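Local coordinates for protein teicoplanin pseudoaglycone deacetylase ORF2 (Actinoplanes teichomyceticus, PDB 3DFM) that probably removes the acetyl group from an N-acetylglucosamine of the teicoplanin pseudoaglycone as a zinc-dependent deacetylase of the PIG-L family, at residues A156-H161 against L184-P189. Sequence-based numbering, arbitrary orientation.
Sequences AAIGEH and LWEDLP. With ZN (zinc ion), chain E; SO4 (sulfate ion), chain H.
A buried, mainly polar contact joins the loop 156-161 to the end of strand 182-185 and the irregular chain that follows it, at the carboxyl ends of two neighbouring parallel strands of the central sheet. Ala-156 N extends the strand pairing, donating to Trp-185 O at 3.1 Å in the carbonyl plane. Beyond it, the Asp-187 carboxylate points into the loop, its CG beside its own backbone N and anti to the carbonyl carbon (chi1 -52°). OD2 accepts a weak hydrogen bond from Ile-158 N (2.9 Å, 141° at the hydrogen) and also lies 2.9 Å from Ala-157 N. The other oxygen, OD1, is hydrogen-bonded to ND1 of His-164, a zinc ligand. Apolar contacts flank this polar centre: Ala-156 CB meets Leu-184 CB at 4.0 Å, and Ile-158 CD1 rests on Glu-186 CG at 3.8 Å. The extended Glu-186 chain carries OE2 to a different zinc, 2.0 Å away and shared with His-250. Replacing Asp-187 with an alanine would probably leave His-164 ND1 without its hydrogen-bond partner and the loop amide of Ile-158 without its carboxylate mate. The carboxylate is thus placed as a second-shell group that probably helps to orient the zinc-binding imidazole and to increase its electron donation to the metal, and it links that imidazole to the backbone of the loop 156-161 through the weak bond to Ile-158 N.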
loop_
_atom_site.group_PDB
_atom_site.type_symbol
_atom_site.label_atom_id
_atom_site.label_comp_id
_atom_site.label_asym_id
_atom_site.label_seq_id
_atom_site.Cartn_x
_atom_site.Cartn_y
_atom_site.Cartn_z
ATOM N N ALA A 156 -2.804 -7.218 1.137
ATOM C CA ALA A 156 -3.721 -8.082 1.869
ATOM C C ALA A 156 -4.472 -7.318 2.970
ATOM O O ALA A 156 -5.523 -7.764 3.443
ATOM C CB ALA A 156 -2.962 -9.284 2.449
ATOM N N ALA A 157 -3.951 -6.147 3.338
ATOM C CA ALA A 157 -4.453 -5.327 4.459
ATOM C C ALA A 157 -4.256 -6.034 5.807
ATOM O O ALA A 157 -5.039 -5.868 6.748
ATOM C CB ALA A 157 -5.921 -4.892 4.253
ATOM N N ILE A 158 -3.201 -6.830 5.886
ATOM C CA ILE A 158 -2.713 -7.315 7.169
ATOM C C ILE A 158 -2.413 -6.069 7.983
ATOM O O ILE A 158 -1.754 -5.145 7.495
ATOM C CB ILE A 158 -1.448 -8.198 7.003
ATOM C CG1 ILE A 158 -1.838 -9.581 6.464
ATOM C CG2 ILE A 158 -0.673 -8.320 8.329
ATOM C CD1 ILE A 158 -0.711 -10.310 5.759
ATOM N N GLY A 159 -2.949 -6.024 9.201
ATOM C CA GLY A 159 -2.803 -4.856 10.062
ATOM C C GLY A 159 -4.097 -4.077 10.119
ATOM O O GLY A 159 -4.254 -3.185 10.959
ATOM N N GLU A 160 -5.013 -4.409 9.205
ATOM C CA GLU A 160 -6.365 -3.825 9.146
ATOM C C GLU A 160 -6.424 -2.311 9.042
ATOM O O GLU A 160 -7.392 -1.682 9.498
ATOM C CB GLU A 160 -7.243 -4.319 10.314
ATOM C CG GLU A 160 -7.348 -5.830 10.401
ATOM C CD GLU A 160 -8.018 -6.285 11.687
ATOM O OE1 GLU A 160 -7.444 -7.148 12.378
ATOM O OE2 GLU A 160 -9.110 -5.778 12.007
ATOM N N HIS A 161 -5.419 -1.707 8.420
ATOM C CA HIS A 161 -5.507 -0.284 8.128
ATOM C C HIS A 161 -6.716 -0.033 7.202
ATOM O O HIS A 161 -6.867 -0.729 6.204
ATOM C CB HIS A 161 -4.224 0.204 7.468
ATOM C CG HIS A 161 -4.059 1.680 7.529
ATOM N ND1 HIS A 161 -4.921 2.547 6.896
ATOM C CD2 HIS A 161 -3.151 2.449 8.173
ATOM C CE1 HIS A 161 -4.549 3.790 7.147
ATOM N NE2 HIS A 161 -3.470 3.756 7.911
ATOM N N LEU A 184 -2.417 -10.916 -3.608
ATOM C CA LEU A 184 -2.202 -9.967 -2.509
ATOM C C LEU A 184 -0.820 -10.183 -1.892
ATOM O O LEU A 184 -0.432 -11.314 -1.653
ATOM C CB LEU A 184 -3.296 -10.073 -1.434
ATOM C CG LEU A 184 -4.753 -10.025 -1.918
ATOM C CD1 LEU A 184 -5.709 -10.227 -0.758
ATOM C CD2 LEU A 184 -5.084 -8.737 -2.665
ATOM N N TRP A 185 -0.098 -9.091 -1.645
ATOM C CA TRP A 185 1.174 -9.140 -0.939
ATOM C C TRP A 185 0.961 -9.059 0.572
ATOM O O TRP A 185 -0.051 -8.550 1.038
ATOM C CB TRP A 185 2.119 -8.025 -1.405
ATOM C CG TRP A 185 1.699 -6.579 -1.141
ATOM C CD1 TRP A 185 1.478 -5.974 0.083
ATOM C CD2 TRP A 185 1.535 -5.556 -2.128
ATOM N NE1 TRP A 185 1.147 -4.650 -0.101
ATOM C CE2 TRP A 185 1.187 -4.367 -1.450
ATOM C CE3 TRP A 185 1.646 -5.531 -3.533
ATOM C CZ2 TRP A 185 0.939 -3.161 -2.127
ATOM C CZ3 TRP A 185 1.390 -4.325 -4.207
ATOM C CH2 TRP A 185 1.037 -3.162 -3.501
ATOM N N GLU A 186 1.924 -9.577 1.321
ATOM C CA GLU A 186 1.907 -9.472 2.763
ATOM C C GLU A 186 2.368 -8.071 3.137
ATOM O O GLU A 186 3.502 -7.692 2.824
ATOM C CB GLU A 186 2.849 -10.517 3.351
ATOM C CG GLU A 186 2.949 -10.469 4.860
ATOM C CD GLU A 186 3.964 -11.463 5.405
ATOM O OE1 GLU A 186 5.047 -11.639 4.795
ATOM O OE2 GLU A 186 3.673 -12.058 6.457
ATOM N N ASP A 187 1.493 -7.314 3.801
ATOM C CA ASP A 187 1.784 -5.914 4.168
ATOM C C ASP A 187 2.991 -5.805 5.097
ATOM O O ASP A 187 3.002 -6.411 6.173
ATOM C CB ASP A 187 0.580 -5.257 4.854
ATOM C CG ASP A 187 -0.716 -5.406 4.061
ATOM O OD1 ASP A 187 -1.299 -4.377 3.662
ATOM O OD2 ASP A 187 -1.140 -6.554 3.832
ATOM N N LEU A 188 3.996 -5.027 4.690
ATOM C CA LEU A 188 5.165 -4.775 5.544
ATOM C C LEU A 188 5.338 -3.287 5.827
ATOM O O LEU A 188 5.030 -2.455 4.965
ATOM C CB LEU A 188 6.433 -5.349 4.909
ATOM C CG LEU A 188 6.515 -6.854 4.667
ATOM C CD1 LEU A 188 7.802 -7.168 3.907
ATOM C CD2 LEU A 188 6.430 -7.642 5.960
ATOM N N PRO A 189 5.851 -2.931 7.024
ATOM C CA PRO A 189 6.289 -3.826 8.101
ATOM C C PRO A 189 5.163 -4.392 8.981
ATOM O O PRO A 189 5.458 -5.104 9.943
ATOM C CB PRO A 189 7.229 -2.937 8.929
ATOM C CG PRO A 189 6.703 -1.578 8.770
ATOM C CD PRO A 189 6.071 -1.516 7.372
HETATM ZN ZN ZN E . 5.039 -13.456 7.026
HETATM S S SO4 H . -2.404 7.131 7.208
HETATM O O1 SO4 H . -2.323 8.531 7.592
HETATM O O2 SO4 H . -3.678 6.910 6.603
HETATM O O3 SO4 H . -1.229 6.911 6.381
HETATM O O4 SO4 H . -2.346 6.300 8.386
HETATM O O HOH W 1 4.113 -15.506 5.877
#